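Side-chain contact in ribosomal-protein-serine acetyltransferase, putative (Vibrio cholerae O1 biovar eltor, PDB 2FCK), which is a GNAT-family acetyltransferase that probably acetylates the N-terminal serine or alanine of a protein, its substrate being unproven: residues 125-128 and 134-137. Sequence-based numbering, arbitrary orientation. Where two conformers were deposited one is given.
Sequences FCFE and RLEI
Leu135 pushes its branched end between Cys126 and the ring of Phe127, two consecutive residues of the helix. From CB the chain turns beside its own backbone N (chi1 -59°), which carries CG of Leu135 towards the helix, 3.8 Å from CE1 of Phe127. CD1 of Leu135 lies over one face of the Phe127 ring, offset towards the rim, in a CH-pi contact 4.2 Å from the centroid, and the same methyl also touches CB of Cys126. Across the contact, CD2 of Leu135 meets only Cys126, 3.8 Å from CB and 3.9 Å from SG. The ring, reaching out from the opposite direction, also brings CE1 of Phe127 to 4.1 Å from the backbone N of Arg134, which lies near the ring plane at its edge; this buried N has no hydrogen-bond partner. Arg134 itself leaves on the other face of the strand, where NE and NH2 grip a single carboxylate oxygen of Glu136 side-on, NH2 to OE2 being 2.7 Å. NH2 has a second salt bridge to Glu158, and NH1 donates a hydrogen bond to Pro162 O of the second subunit. The contact thus packs the C-terminal part of helix 114-129 on strand 134-139, which runs between parallel strand 98-105 and antiparallel strand 170-179 in the GNAT sheet; Leu101 and Leu179 border the apolar cluster.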
loop_
_atom_site.group_PDB
_atom_site.type_symbol
_atom_site.label_atom_id
_atom_site.label_comp_id
_atom_site.label_asym_id
_atom_site.label_seq_id
_atom_site.Cartn_x
_atom_site.Cartn_y
_atom_site.Cartn_z
ATOM N N PHE A 125 14.995 11.054 2.615
ATOM C CA PHE A 125 14.805 11.070 1.159
ATOM C C PHE A 125 13.319 11.003 0.819
ATOM O O PHE A 125 12.809 11.787 -0.006
ATOM C CB PHE A 125 15.605 9.920 0.551
ATOM C CG PHE A 125 15.267 9.627 -0.880
ATOM C CD1 PHE A 125 15.711 10.459 -1.893
ATOM C CD2 PHE A 125 14.520 8.503 -1.185
ATOM C CE1 PHE A 125 15.400 10.171 -3.242
ATOM C CE2 PHE A 125 14.182 8.214 -2.505
ATOM C CZ PHE A 125 14.627 9.052 -3.522
ATOM N N CYS A 126 12.603 10.090 1.486
ATOM C CA CYS A 126 11.151 9.947 1.233
ATOM C C CYS A 126 10.358 11.214 1.564
ATOM O O CYS A 126 9.479 11.617 0.785
ATOM C CB CYS A 126 10.595 8.783 2.020
ATOM S SG CYS A 126 11.102 7.180 1.414
ATOM N N PHE A 127 10.693 11.870 2.690
ATOM C CA PHE A 127 9.897 13.041 3.159
ATOM C C PHE A 127 10.326 14.345 2.437
ATOM O O PHE A 127 9.486 15.141 1.997
ATOM C CB PHE A 127 10.002 13.236 4.694
ATOM C CG PHE A 127 9.260 12.209 5.519
ATOM C CD1 PHE A 127 8.090 11.582 5.042
ATOM C CD2 PHE A 127 9.647 11.965 6.837
ATOM C CE1 PHE A 127 7.410 10.695 5.844
ATOM C CE2 PHE A 127 8.944 11.075 7.636
ATOM C CZ PHE A 127 7.823 10.447 7.143
ATOM N N GLU A 128 11.636 14.560 2.364
ATOM C CA GLU A 128 12.177 15.797 1.778
ATOM C C GLU A 128 12.081 15.800 0.273
ATOM O O GLU A 128 11.576 16.751 -0.306
ATOM C CB GLU A 128 13.637 16.018 2.213
ATOM C CG GLU A 128 13.803 16.117 3.703
ATOM C CD GLU A 128 13.032 17.275 4.307
ATOM O OE1 GLU A 128 12.991 18.366 3.697
ATOM O OE2 GLU A 128 12.460 17.085 5.397
ATOM N N ARG A 134 3.560 9.912 4.731
ATOM C CA ARG A 134 3.514 8.804 5.670
ATOM C C ARG A 134 4.356 7.645 5.153
ATOM O O ARG A 134 4.317 7.320 3.957
ATOM C CB ARG A 134 2.057 8.301 5.810
ATOM C CG ARG A 134 1.888 7.117 6.775
ATOM C CD ARG A 134 0.363 6.786 7.037
ATOM N NE ARG A 134 0.226 5.447 7.659
ATOM C CZ ARG A 134 0.147 5.204 8.969
ATOM N NH1 ARG A 134 0.121 6.197 9.848
ATOM N NH2 ARG A 134 0.117 3.959 9.414
ATOM N N LEU A 135 5.076 6.981 6.063
ATOM C CA LEU A 135 5.776 5.737 5.706
ATOM C C LEU A 135 5.340 4.652 6.699
ATOM O O LEU A 135 5.169 4.956 7.857
ATOM C CB LEU A 135 7.291 5.925 5.833
ATOM C CG LEU A 135 7.892 7.057 4.958
ATOM C CD1 LEU A 135 9.380 7.314 5.324
ATOM C CD2 LEU A 135 7.783 6.746 3.495
ATOM N N GLU A 136 5.157 3.435 6.215
ATOM C CA GLU A 136 4.936 2.258 7.084
ATOM C C GLU A 136 6.149 1.289 7.045
ATOM O O GLU A 136 6.680 0.976 5.959
ATOM C CB GLU A 136 3.666 1.553 6.666
ATOM C CG GLU A 136 2.460 2.379 7.186
ATOM C CD GLU A 136 1.098 1.747 6.876
ATOM O OE1 GLU A 136 1.034 0.677 6.221
ATOM O OE2 GLU A 136 0.093 2.399 7.239
ATOM N N ILE A 137 6.540 0.811 8.219
ATOM C CA ILE A 137 7.467 -0.306 8.412
ATOM C C ILE A 137 6.697 -1.487 8.970
ATOM O O ILE A 137 5.889 -1.251 9.865
ATOM C CB ILE A 137 8.540 0.115 9.377
ATOM C CG1 ILE A 137 9.413 1.188 8.710
ATOM C CG2 ILE A 137 9.423 -1.061 9.823
ATOM C CD1 ILE A 137 10.179 1.965 9.658
#